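Local coordinates for probable transcriptional regulator phnF (Escherichia coli, PDB 2FA1), which probably acts as a GntR/HutC-family transcriptional regulator, is encoded in the alkylphosphonate uptake and C-P lyase operon, and is represented here by its C-terminal effector-binding domain, at residues A[27-32]-A[73-78]; A[128-133]-A[142-147]; A[23-28]-A[50-55]. All blocks are in the same frame, centred on the assembly; numbering follows the deposited sequence.

How the interactions relate
All three contacts lie within the UTRA domain and reach the same six-stranded antiparallel sheet. Interaction 3 pairs strand 23-31 with its neighbour 47-57, and interaction 1 starts from the same strand, sharing S27 and V28, to meet helix 75-78. Their centres are 11 Å apart, and R30 NH2 of interaction 1 and H50 ND1 of interaction 3, 3.0 Å apart, probably form a hydrogen bond. Interaction 2 comes later in the chain, in the hairpin of strands 125-135 and 143-150; its centre is 16 Å from interaction 1 and 14 Å from interaction 3, without touching either. Strand 60-69 separates 47-57 from 143-150, joining the two halves of the sheet into one effector-binding domain.

Interaction 1. Residues A[27-32]-A[73-78]; sequences SVLRPA and TLWPTL
The indole of W75 receives L29 over one face and the backbone of S27 at its edge. Two measures show the facial contact: L29 CG sits 4.0 Å above the ring plane, over its centre, and L29 CD1 is 3.8 Å from the centroid of the W75 five-membered ring, only 14° off the normal, a CH-pi contact. At the rim of the six-membered ring, S27 O lies near the plane, 3.6 Å from W75 CH2. V28 comes in obliquely, its CA 3.8 Å from W75 CH2. With CG anti to the backbone N (chi1 -178°), the W75 side chain extends from the helix to the strand and supplies most of the helix segment's share of the buried surface. L78 adds a looser touch, its O 4.1 Å from S27 CB, while S27 OG turns to K24 NZ. L29 CD1 lies over the pyrrole part, 3.7 Å from W75 NE1; van der Waals and CH-pi packing join the two segments. L72 packs on L29, and F69 and L86 on L78. The result is helix-on-sheet packing at the surface of the UTRA domain, where short helix 75-78, following strand 60-69, lies against the outermost strand of this chain's sheet, 23-31.

Interaction 2. Residues A[128-133]-A[142-147]; sequences CVRTLN and AEYSVS
N133 and E143 run side by side from paired strands, and N133 ND2 gives a hydrogen bond to E143 OE2 at 2.6 Å. The bond is bent, with 135° at the hydrogen, and the acceptor is tilted out of the amide plane. Next on the same face, the hydroxyls T131 OG1 and S145 OG meet at 2.9 Å, either able to donate. Both hydroxyls stand between the backbone N and carbonyl carbon of their own residues (chi1 70° for T131), which brings them together across the strands. A water close to S145 OG donates to V129 O at 2.9 Å.

The reverse face carries R130, L132, Y144 and V146. Here R130 NH1 donates to Y144 OH at 3.2 Å, almost straight at 172° and in the guanidinium plane, with the phenol plane nearly perpendicular to it. L132 CD2 packs on Y144 CD1 at 4.0 Å.

Beneath these side chains, regular antiparallel bonds such as S147 N to V129 O, 2.8 Å, set the register of the hairpin. Toward the turn, N133 faces both A142 and E143 in a classic beta bulge: N133 O accepts from A142 N, at 2.7 Å, and from E143 N, at 3.2 Å.

Farther out, H67 and H87 bond to E143 OE1, Q16 bonds to N133 OD1, and H35 meets the Y144 ring edge-to-face. R130 NH2 forms a salt bridge with E155 of the second subunit, tying this face to the dimer. Chemically, donors from N133, H67 and H87 converge on one buried carboxyl group, an environment that would probably stabilise E143 as a carboxylate.

Interaction 3. Residues A[23-28]-A[50-55]; sequences EKLLSV and HLRTLR
R52 O is gripped by two successive amides of the facing strand: L25 N donates at 2.7 Å, whereas L26 N makes only a weak bond at 3.4 Å. This double engagement identifies a classic beta bulge in the antiparallel pairing of strands 23-31 and 47-57, at the edge of the UTRA-domain sheet within this chain. The backbone confirms it: L25 has phi -98° and psi -34°, far from extended, and the register shifts by one residue between the K24-T53 and L26-R52 pairs.

Pairing is regular on both flanks. At one end E23 N and L54 O bond almost straight, and L54 N returns a bond to E23 O; at the other, H50 N reaches V28 O at 2.8 Å nearly along the carbonyl direction, with V28 N bonded in turn to H50 O.

Because of the extra residue, the L25 side chain is directed at the partner strand. Its CD1 meets L54 CB at 3.6 Å; CD2 rests chiefly on the R52 chain, 3.7 Å from its CD, and also nears L54 CB. V28 and H50 run side by side on the R52 face, with V28 CG2 4.0 Å from H50 CB. The opposite face bears K24, S27, L51 and T53, and there L51 CD1 packs 3.6 Å from S27 CB.

D66 on strand 60-69 organises the polar ends of the R52 face: its OD1 takes a salt bridge from R52 NE and a hydrogen bond from H50 NE2, while Y68 stacks on the imidazole. The R52 chain leaves the strand extended and bends at chi3 (-69°), which brings its guanidinium beside H50, with R52 NH2 in the imidazole plane at the ring edge, 3.5 Å from H50 CE1.

Interaction 1. Residues A[27-32]-A[73-78]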
ATOM      1  N   SER A  27     -19.250 -17.343   7.951  1.00 14.12           N
ATOM      2  CA  SER A  27     -19.187 -17.973   6.583  1.00 14.49           C
ATOM      3  C   SER A  27     -20.653 -18.159   6.184  1.00 15.87           C
ATOM      4  O   SER A  27     -21.413 -18.844   6.954  1.00 18.02           O
ATOM      5  CB  SER A  27     -18.429 -19.322   6.544  1.00 15.16           C
ATOM      6  OG  SER A  27     -18.851 -20.136   7.619  1.00 19.12           O
ATOM      7  N   VAL A  28     -21.070 -17.450   5.126  1.00 15.81           N
ATOM      8  CA  VAL A  28     -22.472 -17.503   4.715  1.00 17.91           C
ATOM      9  C   VAL A  28     -22.593 -17.442   3.228  1.00 18.75           C
ATOM     10  O   VAL A  28     -21.675 -16.995   2.564  1.00 19.09           O
ATOM     11  CB  VAL A  28     -23.278 -16.307   5.343  1.00 16.71           C
ATOM     12  CG1 VAL A  28     -23.429 -16.504   6.863  1.00 21.07           C
ATOM     13  CG2 VAL A  28     -22.814 -14.929   4.928  1.00 19.48           C
ATOM     14  N   LEU A  29     -23.716 -17.913   2.673  1.00 18.63           N
ATOM     15  CA  LEU A  29     -24.020 -17.547   1.299  1.00 21.28           C
ATOM     16  C   LEU A  29     -24.850 -16.278   1.306  1.00 21.94           C
ATOM     17  O   LEU A  29     -25.791 -16.136   2.126  1.00 24.11           O
ATOM     18  CB  LEU A  29     -24.775 -18.700   0.648  1.00 23.60           C
ATOM     19  CG  LEU A  29     -23.983 -20.033   0.538  1.00 26.04           C
ATOM     20  CD1 LEU A  29     -24.887 -21.295   0.462  1.00 34.59           C
ATOM     21  CD2 LEU A  29     -23.135 -19.970  -0.670  1.00 24.83           C
ATOM     22  N   ARG A  30     -24.574 -15.352   0.410  1.00 20.42           N
ATOM     23  CA  ARG A  30     -25.362 -14.140   0.428  1.00 22.48           C
ATOM     24  C   ARG A  30     -25.344 -13.477  -0.948  1.00 23.37           C
ATOM     25  O   ARG A  30     -24.420 -13.624  -1.696  1.00 20.94           O
ATOM     26  CB  ARG A  30     -24.777 -13.176   1.480  1.00 21.83           C
ATOM     27  CG  ARG A  30     -23.453 -12.580   1.140  1.00 26.26           C
ATOM     28  CD  ARG A  30     -22.804 -12.035   2.387  1.00 33.59           C
ATOM     29  NE  ARG A  30     -23.764 -11.115   2.969  1.00 33.88           N
ATOM     30  CZ  ARG A  30     -23.863 -10.686   4.221  1.00 35.41           C
ATOM     31  NH1 ARG A  30     -24.885  -9.870   4.466  1.00 32.77           N
ATOM     32  NH2 ARG A  30     -23.044 -11.037   5.210  1.00 31.91           N
ATOM     33  N   PRO A  31     -26.394 -12.699  -1.299  1.00 23.25           N
ATOM     34  CA  PRO A  31     -26.355 -11.958  -2.550  1.00 23.92           C
ATOM     35  C   PRO A  31     -25.205 -10.959  -2.658  1.00 24.18           C
ATOM     36  O   PRO A  31     -24.905 -10.269  -1.674  1.00 26.92           O
ATOM     37  CB  PRO A  31     -27.717 -11.194  -2.524  1.00 23.10           C
ATOM     38  CG  PRO A  31     -28.554 -12.067  -1.714  1.00 25.30           C
ATOM     39  CD  PRO A  31     -27.648 -12.466  -0.573  1.00 26.37           C
ATOM     40  N   ALA A  32     -24.539 -10.921  -3.814  1.00 23.28           N
ATOM     41  CA  ALA A  32     -23.475  -9.999  -4.146  1.00 24.18           C
ATOM     42  C   ALA A  32     -24.013  -8.555  -4.254  1.00 25.86           C
ATOM     43  O   ALA A  32     -25.005  -8.271  -4.970  1.00 24.27           O
ATOM     44  CB  ALA A  32     -22.794 -10.413  -5.424  1.00 24.23           C
ATOM     45  N   THR A  73     -19.484 -23.945  -5.505  1.00 12.98           N
ATOM     46  CA  THR A  73     -19.080 -25.318  -5.249  1.00 15.07           C
ATOM     47  C   THR A  73     -17.956 -25.383  -4.248  1.00 14.13           C
ATOM     48  O   THR A  73     -17.586 -26.490  -3.774  1.00 15.32           O
ATOM     49  CB  THR A  73     -18.624 -26.128  -6.450  1.00 14.78           C
ATOM     50  OG1 THR A  73     -17.418 -25.669  -7.037  1.00 15.37           O
ATOM     51  CG2 THR A  73     -19.825 -26.210  -7.467  1.00 19.04           C
ATOM     52  N   LEU A  74     -17.395 -24.206  -3.935  1.00 12.50           N
ATOM     53  CA  LEU A  74     -16.466 -24.268  -2.777  1.00 13.90           C
ATOM     54  C   LEU A  74     -17.129 -24.297  -1.409  1.00 14.01           C
ATOM     55  O   LEU A  74     -16.449 -24.385  -0.394  1.00 13.05           O
ATOM     56  CB  LEU A  74     -15.472 -23.086  -2.824  1.00 15.25           C
ATOM     57  CG  LEU A  74     -14.577 -22.891  -4.059  1.00 11.89           C
ATOM     58  CD1 LEU A  74     -13.805 -21.615  -3.985  1.00 15.19           C
ATOM     59  CD2 LEU A  74     -13.532 -24.071  -4.016  1.00 19.14           C
ATOM     60  N   TRP A  75     -18.459 -24.221  -1.353  1.00 11.53           N
ATOM     61  CA  TRP A  75     -19.114 -24.146  -0.085  1.00 13.24           C
ATOM     62  C   TRP A  75     -18.843 -25.312   0.903  1.00 12.59           C
ATOM     63  O   TRP A  75     -18.717 -25.038   2.098  1.00 14.02           O
ATOM     64  CB  TRP A  75     -20.618 -23.841  -0.367  1.00 14.87           C
ATOM     65  CG  TRP A  75     -21.468 -23.669   0.832  1.00 13.03           C
ATOM     66  CD1 TRP A  75     -22.605 -24.369   1.122  1.00 15.26           C
ATOM     67  CD2 TRP A  75     -21.285 -22.716   1.904  1.00 15.22           C
ATOM     68  NE1 TRP A  75     -23.163 -23.940   2.339  1.00 16.27           N
ATOM     69  CE2 TRP A  75     -22.364 -22.912   2.825  1.00 19.12           C
ATOM     70  CE3 TRP A  75     -20.297 -21.733   2.183  1.00 15.90           C
ATOM     71  CZ2 TRP A  75     -22.491 -22.137   3.991  1.00 17.78           C
ATOM     72  CZ3 TRP A  75     -20.414 -20.939   3.360  1.00 17.04           C
ATOM     73  CH2 TRP A  75     -21.510 -21.153   4.257  1.00 18.69           C
ATOM     74  N   PRO A  76     -18.832 -26.593   0.434  1.00 14.25           N
ATOM     75  CA  PRO A  76     -18.488 -27.693   1.360  1.00 14.72           C
ATOM     76  C   PRO A  76     -17.133 -27.442   2.091  1.00 15.81           C
ATOM     77  O   PRO A  76     -17.003 -27.717   3.298  1.00 16.58           O
ATOM     78  CB  PRO A  76     -18.408 -28.928   0.399  1.00 15.34           C
ATOM     79  CG  PRO A  76     -19.512 -28.565  -0.608  1.00 16.78           C
ATOM     80  CD  PRO A  76     -19.148 -27.146  -0.918  1.00 15.64           C
ATOM     81  N   THR A  77     -16.201 -26.799   1.367  1.00 13.70           N
ATOM     82  CA  THR A  77     -14.905 -26.551   1.959  1.00 12.71           C
ATOM     83  C   THR A  77     -14.930 -25.342   2.840  1.00 12.73           C
ATOM     84  O   THR A  77     -14.526 -25.383   4.006  1.00 12.62           O
ATOM     85  CB  THR A  77     -13.867 -26.384   0.853  1.00 10.86           C
ATOM     86  OG1 THR A  77     -13.731 -27.637   0.170  1.00 13.22           O
ATOM     87  CG2 THR A  77     -12.433 -25.923   1.444  1.00 14.89           C
ATOM     88  N   LEU A  78     -15.374 -24.214   2.279  1.00 10.95           N
ATOM     89  CA  LEU A  78     -15.257 -22.932   3.008  1.00 11.99           C
ATOM     90  C   LEU A  78     -16.108 -22.851   4.279  1.00 12.00           C
ATOM     91  O   LEU A  78     -15.769 -22.134   5.266  1.00 15.02           O
ATOM     92  CB  LEU A  78     -15.513 -21.769   2.042  1.00 11.03           C
ATOM     93  CG  LEU A  78     -14.454 -21.606   0.985  1.00 13.05           C
ATOM     94  CD1 LEU A  78     -14.890 -20.516   0.022  1.00 18.26           C
ATOM     95  CD2 LEU A  78     -12.980 -21.350   1.553  1.00 14.72           C
TER

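Interaction 2. Residues A[128-133]-A[142-147]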
ATOM      1  N   CYS A 128      -7.015   0.359   3.738  1.00 14.53           N
ATOM      2  CA  CYS A 128      -7.950  -0.526   3.109  1.00 14.75           C
ATOM      3  C   CYS A 128      -7.249  -1.172   1.907  1.00 15.50           C
ATOM      4  O   CYS A 128      -6.731  -0.433   1.042  1.00 15.76           O
ATOM      5  CB  CYS A 128      -9.152   0.236   2.680  1.00 15.78           C
ATOM      6  SG  CYS A 128     -10.328  -0.717   1.599  1.00 20.06           S
ATOM      7  N   VAL A 129      -7.158  -2.518   1.887  1.00 13.83           N
ATOM      8  CA  VAL A 129      -6.405  -3.207   0.812  1.00 13.08           C
ATOM      9  C   VAL A 129      -7.430  -4.109   0.127  1.00 14.91           C
ATOM     10  O   VAL A 129      -8.073  -4.983   0.780  1.00 14.47           O
ATOM     11  CB  VAL A 129      -5.193  -4.032   1.288  1.00 12.03           C
ATOM     12  CG1 VAL A 129      -4.550  -4.707   0.111  1.00 14.36           C
ATOM     13  CG2 VAL A 129      -4.160  -3.126   1.956  1.00 14.23           C
ATOM     14  N   ARG A 130      -7.582  -3.945  -1.184  1.00 13.57           N
ATOM     15  CA  ARG A 130      -8.677  -4.694  -1.876  1.00 14.64           C
ATOM     16  C   ARG A 130      -7.969  -5.448  -2.971  1.00 15.21           C
ATOM     17  O   ARG A 130      -7.050  -4.912  -3.665  1.00 15.34           O
ATOM     18  CB  ARG A 130      -9.716  -3.775  -2.499  1.00 14.71           C
ATOM     19  CG  ARG A 130     -10.506  -2.906  -1.455  1.00 17.33           C
ATOM     20  CD  ARG A 130     -11.666  -2.222  -2.015  1.00 23.19           C
ATOM     21  NE  ARG A 130     -11.240  -1.095  -2.810  1.00 24.23           N
ATOM     22  CZ  ARG A 130     -11.691  -0.787  -4.032  1.00 30.83           C
ATOM     23  NH1 ARG A 130     -12.623  -1.495  -4.637  1.00 26.75           N
ATOM     24  NH2 ARG A 130     -11.228   0.316  -4.626  1.00 29.30           N
ATOM     25  N   THR A 131      -8.269  -6.746  -3.071  1.00 15.69           N
ATOM     26  CA  THR A 131      -7.503  -7.579  -4.000  1.00 16.57           C
ATOM     27  C   THR A 131      -8.418  -8.485  -4.807  1.00 14.37           C
ATOM     28  O   THR A 131      -9.398  -8.906  -4.322  1.00 13.83           O
ATOM     29  CB  THR A 131      -6.429  -8.425  -3.282  1.00 17.66           C
ATOM     30  OG1 THR A 131      -7.007  -9.458  -2.483  1.00 21.82           O
ATOM     31  CG2 THR A 131      -5.549  -7.604  -2.284  1.00 16.64           C
ATOM     32  N   LEU A 132      -8.065  -8.764  -6.072  1.00 16.48           N
ATOM     33  CA  LEU A 132      -8.707  -9.762  -6.921  1.00 18.05           C
ATOM     34  C   LEU A 132      -7.703 -10.883  -7.145  1.00 19.04           C
ATOM     35  O   LEU A 132      -6.482 -10.650  -7.468  1.00 19.55           O
ATOM     36  CB  LEU A 132      -9.022  -9.166  -8.312  1.00 18.15           C
ATOM     37  CG  LEU A 132     -10.309  -8.391  -8.298  1.00 26.02           C
ATOM     38  CD1 LEU A 132     -10.522  -7.879  -9.741  1.00 30.98           C
ATOM     39  CD2 LEU A 132     -11.497  -9.254  -7.866  1.00 25.25           C
ATOM     40  N   ASN A 133      -8.191 -12.118  -6.928  1.00 20.07           N
ATOM     41  CA  ASN A 133      -7.346 -13.303  -6.910  1.00 20.29           C
ATOM     42  C   ASN A 133      -8.009 -14.320  -7.830  1.00 21.48           C
ATOM     43  O   ASN A 133      -9.244 -14.302  -8.038  1.00 21.19           O
ATOM     44  CB  ASN A 133      -7.235 -13.914  -5.498  1.00 20.42           C
ATOM     45  CG  ASN A 133      -6.508 -13.015  -4.530  1.00 24.41           C
ATOM     46  OD1 ASN A 133      -5.360 -12.617  -4.719  1.00 25.07           O
ATOM     47  ND2 ASN A 133      -7.196 -12.666  -3.442  1.00 24.70           N
ATOM     48  N   ALA A 142     -11.522 -15.532  -8.798  1.00 22.82           N
ATOM     49  CA  ALA A 142     -12.051 -16.542  -7.898  1.00 18.87           C
ATOM     50  C   ALA A 142     -12.549 -15.825  -6.651  1.00 17.87           C
ATOM     51  O   ALA A 142     -13.545 -16.229  -6.056  1.00 15.76           O
ATOM     52  CB  ALA A 142     -10.992 -17.602  -7.532  1.00 19.00           C
ATOM     53  N   GLU A 143     -11.841 -14.762  -6.254  1.00 15.89           N
ATOM     54  CA  GLU A 143     -12.070 -14.219  -4.881  1.00 14.42           C
ATOM     55  C   GLU A 143     -11.774 -12.718  -4.909  1.00 15.43           C
ATOM     56  O   GLU A 143     -10.782 -12.319  -5.554  1.00 15.87           O
ATOM     57  CB  GLU A 143     -11.151 -14.840  -3.851  1.00 15.24           C
ATOM     58  CG  GLU A 143     -11.330 -14.270  -2.347  1.00 16.73           C
ATOM     59  CD  GLU A 143     -10.076 -14.258  -1.553  1.00 23.52           C
ATOM     60  OE1 GLU A 143     -10.138 -14.333  -0.332  1.00 22.14           O
ATOM     61  OE2 GLU A 143      -8.962 -14.050  -2.061  1.00 28.38           O
ATOM     62  N   TYR A 144     -12.635 -11.956  -4.225  1.00 13.25           N
ATOM     63  CA  TYR A 144     -12.424 -10.504  -4.041  1.00 13.58           C
ATOM     64  C   TYR A 144     -12.309 -10.364  -2.510  1.00 14.41           C
ATOM     65  O   TYR A 144     -13.228 -10.860  -1.815  1.00 13.71           O
ATOM     66  CB  TYR A 144     -13.687  -9.817  -4.464  1.00 13.91           C
ATOM     67  CG  TYR A 144     -13.781  -8.347  -4.144  1.00 13.88           C
ATOM     68  CD1 TYR A 144     -12.666  -7.515  -4.402  1.00 14.63           C
ATOM     69  CD2 TYR A 144     -14.935  -7.805  -3.629  1.00 16.24           C
ATOM     70  CE1 TYR A 144     -12.765  -6.045  -4.193  1.00 15.08           C
ATOM     71  CE2 TYR A 144     -15.012  -6.370  -3.377  1.00 16.37           C
ATOM     72  CZ  TYR A 144     -13.933  -5.549  -3.667  1.00 18.92           C
ATOM     73  OH  TYR A 144     -13.981  -4.160  -3.463  1.00 19.76           O
ATOM     74  N   SER A 145     -11.264  -9.642  -2.052  1.00 13.52           N
ATOM     75  CA  SER A 145     -11.177  -9.492  -0.582  1.00 13.67           C
ATOM     76  C   SER A 145     -10.963  -8.035  -0.268  1.00 14.82           C
ATOM     77  O   SER A 145     -10.298  -7.315  -1.028  1.00 12.49           O
ATOM     78  CB  SER A 145     -10.076 -10.331  -0.011  1.00 17.49           C
ATOM     79  OG  SER A 145      -8.819  -9.828  -0.281  1.00 18.56           O
ATOM     80  N   VAL A 146     -11.482  -7.610   0.881  1.00 12.93           N
ATOM     81  CA  VAL A 146     -11.327  -6.230   1.278  1.00 11.97           C
ATOM     82  C   VAL A 146     -10.848  -6.286   2.729  1.00 13.48           C
ATOM     83  O   VAL A 146     -11.626  -6.756   3.585  1.00 13.19           O
ATOM     84  CB  VAL A 146     -12.699  -5.547   1.291  1.00 13.16           C
ATOM     85  CG1 VAL A 146     -12.597  -3.973   1.743  1.00 16.04           C
ATOM     86  CG2 VAL A 146     -13.470  -5.734  -0.078  1.00 16.86           C
ATOM     87  N   SER A 147      -9.627  -5.822   2.949  1.00 12.59           N
ATOM     88  CA  SER A 147      -8.990  -5.840   4.270  1.00 12.95           C
ATOM     89  C   SER A 147      -9.098  -4.441   4.841  1.00 14.50           C
ATOM     90  O   SER A 147      -8.813  -3.450   4.140  1.00 14.30           O
ATOM     91  CB  SER A 147      -7.490  -6.120   4.030  1.00 13.86           C
ATOM     92  OG  SER A 147      -6.823  -6.248   5.233  1.00 19.91           O
TER
HETATM   93  O   HOH W   1      -7.483  -7.792   0.458  1.00 23.37           O

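Interaction 3. Residues A[23-28]-A[50-55]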
ATOM      1  N   GLU A  23      -9.170 -15.463  12.940  1.00 17.72           N
ATOM      2  CA  GLU A  23     -10.379 -16.250  13.275  1.00 16.72           C
ATOM      3  C   GLU A  23     -11.484 -15.973  12.310  1.00 16.33           C
ATOM      4  O   GLU A  23     -11.664 -14.842  11.883  1.00 13.45           O
ATOM      5  CB  GLU A  23     -10.860 -15.849  14.633  1.00 19.65           C
ATOM      6  CG  GLU A  23      -9.899 -16.197  15.721  1.00 21.81           C
ATOM      7  CD  GLU A  23      -9.929 -17.667  16.085  1.00 30.29           C
ATOM      8  OE1 GLU A  23     -10.908 -18.394  15.763  1.00 28.57           O
ATOM      9  OE2 GLU A  23      -8.954 -18.064  16.739  1.00 31.35           O
ATOM     10  N   LYS A  24     -12.284 -16.983  12.013  1.00 13.89           N
ATOM     11  CA  LYS A  24     -13.535 -16.761  11.224  1.00 13.63           C
ATOM     12  C   LYS A  24     -14.557 -16.106  12.074  1.00 13.46           C
ATOM     13  O   LYS A  24     -14.930 -16.659  13.152  1.00 14.91           O
ATOM     14  CB  LYS A  24     -14.060 -18.126  10.683  1.00 15.10           C
ATOM     15  CG  LYS A  24     -15.234 -17.837   9.707  1.00 15.47           C
ATOM     16  CD  LYS A  24     -15.745 -19.174   9.046  1.00 16.88           C
ATOM     17  CE  LYS A  24     -16.433 -20.120  10.060  1.00 20.96           C
ATOM     18  NZ  LYS A  24     -17.034 -21.305   9.305  0.50 13.16           N
ATOM     19  N   LEU A  25     -15.147 -15.052  11.538  1.00 11.37           N
ATOM     20  CA  LEU A  25     -16.296 -14.389  12.148  1.00 12.28           C
ATOM     21  C   LEU A  25     -17.581 -14.866  11.502  1.00 13.83           C
ATOM     22  O   LEU A  25     -18.576 -15.012  12.195  1.00 16.94           O
ATOM     23  CB  LEU A  25     -16.205 -12.874  11.918  1.00 13.63           C
ATOM     24  CG  LEU A  25     -15.427 -12.124  13.090  1.00 16.62           C
ATOM     25  CD1 LEU A  25     -14.298 -12.756  13.647  1.00 18.60           C
ATOM     26  CD2 LEU A  25     -15.341 -10.608  12.703  1.00 12.65           C
ATOM     27  N   LEU A  26     -17.574 -15.174  10.222  0.50 13.66           N
ATOM     28  CA  LEU A  26     -18.815 -15.642   9.608  0.50 13.92           C
ATOM     29  C   LEU A  26     -18.474 -16.304   8.305  0.50 13.97           C
ATOM     30  O   LEU A  26     -17.519 -15.923   7.673  0.50 13.56           O
ATOM     31  CB  LEU A  26     -19.689 -14.414   9.333  0.50 14.48           C
ATOM     32  CG  LEU A  26     -21.246 -14.302   9.284  0.50 19.15           C
ATOM     33  CD1 LEU A  26     -21.704 -14.002   7.875  0.50 22.79           C
ATOM     34  CD2 LEU A  26     -22.166 -15.281  10.039  0.50 22.80           C
ATOM     35  N   SER A  27     -19.250 -17.343   7.951  1.00 14.12           N
ATOM     36  CA  SER A  27     -19.187 -17.973   6.583  1.00 14.49           C
ATOM     37  C   SER A  27     -20.653 -18.159   6.184  1.00 15.87           C
ATOM     38  O   SER A  27     -21.413 -18.844   6.954  1.00 18.02           O
ATOM     39  CB  SER A  27     -18.429 -19.322   6.544  1.00 15.16           C
ATOM     40  OG  SER A  27     -18.851 -20.136   7.619  1.00 19.12           O
ATOM     41  N   VAL A  28     -21.070 -17.450   5.126  1.00 15.81           N
ATOM     42  CA  VAL A  28     -22.472 -17.503   4.715  1.00 17.91           C
ATOM     43  C   VAL A  28     -22.593 -17.442   3.228  1.00 18.75           C
ATOM     44  O   VAL A  28     -21.675 -16.995   2.564  1.00 19.09           O
ATOM     45  CB  VAL A  28     -23.278 -16.307   5.343  1.00 16.71           C
ATOM     46  CG1 VAL A  28     -23.429 -16.504   6.863  1.00 21.07           C
ATOM     47  CG2 VAL A  28     -22.814 -14.929   4.928  1.00 19.48           C
ATOM     48  N   HIS A  50     -19.490 -15.610   1.371  1.00 11.55           N
ATOM     49  CA  HIS A  50     -18.820 -14.520   2.096  1.00 10.66           C
ATOM     50  C   HIS A  50     -18.264 -15.106   3.389  1.00 12.08           C
ATOM     51  O   HIS A  50     -19.028 -15.657   4.200  1.00 11.13           O
ATOM     52  CB  HIS A  50     -19.935 -13.542   2.448  1.00 13.62           C
ATOM     53  CG  HIS A  50     -19.461 -12.413   3.302  1.00 13.00           C
ATOM     54  ND1 HIS A  50     -20.305 -11.693   4.112  1.00 18.28           N
ATOM     55  CD2 HIS A  50     -18.223 -11.876   3.464  1.00 15.03           C
ATOM     56  CE1 HIS A  50     -19.605 -10.767   4.751  1.00 16.20           C
ATOM     57  NE2 HIS A  50     -18.365 -10.806   4.310  1.00 15.44           N
ATOM     58  N   LEU A  51     -16.933 -14.944   3.549  1.00 10.05           N
ATOM     59  CA  LEU A  51     -16.247 -15.309   4.814  1.00 10.50           C
ATOM     60  C   LEU A  51     -15.705 -14.018   5.369  1.00 11.25           C
ATOM     61  O   LEU A  51     -15.072 -13.256   4.614  1.00 11.65           O
ATOM     62  CB  LEU A  51     -15.054 -16.211   4.497  1.00 12.61           C
ATOM     63  CG  LEU A  51     -15.401 -17.634   4.882  1.00 17.26           C
ATOM     64  CD1 LEU A  51     -16.430 -18.092   3.809  1.00 20.75           C
ATOM     65  CD2 LEU A  51     -14.224 -18.541   4.853  1.00 16.98           C
ATOM     66  N   ARG A  52     -15.837 -13.819   6.693  1.00  9.89           N
ATOM     67  CA  ARG A  52     -15.184 -12.655   7.288  1.00 10.54           C
ATOM     68  C   ARG A  52     -14.190 -13.165   8.316  1.00  9.93           C
ATOM     69  O   ARG A  52     -14.516 -14.086   9.124  1.00 11.91           O
ATOM     70  CB  ARG A  52     -16.260 -11.809   7.926  1.00 10.31           C
ATOM     71  CG  ARG A  52     -15.620 -10.563   8.722  1.00 12.73           C
ATOM     72  CD  ARG A  52     -16.781  -9.828   9.382  1.00 16.87           C
ATOM     73  NE  ARG A  52     -17.591  -9.173   8.309  1.00 15.88           N
ATOM     74  CZ  ARG A  52     -18.907  -8.923   8.342  1.00 21.15           C
ATOM     75  NH1 ARG A  52     -19.704  -9.286   9.382  1.00 22.00           N
ATOM     76  NH2 ARG A  52     -19.473  -8.329   7.277  1.00 25.19           N
ATOM     77  N   THR A  53     -12.986 -12.607   8.335  1.00  9.69           N
ATOM     78  CA  THR A  53     -11.975 -13.067   9.336  1.00 10.95           C
ATOM     79  C   THR A  53     -11.500 -11.841  10.085  1.00  9.81           C
ATOM     80  O   THR A  53     -11.616 -10.695   9.634  1.00  9.85           O
ATOM     81  CB  THR A  53     -10.744 -13.717   8.661  1.00 12.47           C
ATOM     82  OG1 THR A  53     -10.122 -12.805   7.717  1.00 14.57           O
ATOM     83  CG2 THR A  53     -11.183 -15.027   7.776  1.00 12.39           C
ATOM     84  N   LEU A  54     -10.918 -12.138  11.272  1.00  9.78           N
ATOM     85  CA  LEU A  54     -10.364 -10.998  12.041  1.00 10.96           C
ATOM     86  C   LEU A  54      -9.112 -11.496  12.781  1.00 12.71           C
ATOM     87  O   LEU A  54      -9.099 -12.619  13.328  1.00 13.60           O
ATOM     88  CB  LEU A  54     -11.382 -10.668  13.095  1.00 12.39           C
ATOM     89  CG  LEU A  54     -11.080  -9.429  13.965  1.00 12.49           C
ATOM     90  CD1 LEU A  54     -11.064  -8.178  13.218  1.00 14.62           C
ATOM     91  CD2 LEU A  54     -12.021  -9.386  15.126  1.00 15.29           C
ATOM     92  N   ARG A  55      -8.127 -10.602  12.814  1.00 11.62           N
ATOM     93  CA  ARG A  55      -6.864 -10.897  13.600  1.00 12.13           C
ATOM     94  C   ARG A  55      -6.980  -9.973  14.839  1.00 12.21           C
ATOM     95  O   ARG A  55      -7.238  -8.712  14.682  1.00 10.91           O
ATOM     96  CB  ARG A  55      -5.672 -10.564  12.724  1.00 13.68           C
ATOM     97  CG  ARG A  55      -4.401 -10.621  13.621  1.00 18.81           C
ATOM     98  CD  ARG A  55      -3.113 -10.203  12.859  1.00 25.85           C
ATOM     99  NE  ARG A  55      -1.954 -10.312  13.767  1.00 28.29           N
ATOM    100  CZ  ARG A  55      -0.727  -9.922  13.424  1.00 27.35           C
ATOM    101  NH1 ARG A  55      -0.524  -9.378  12.237  1.00 27.44           N
ATOM    102  NH2 ARG A  55       0.275 -10.059  14.265  1.00 26.94           N
TER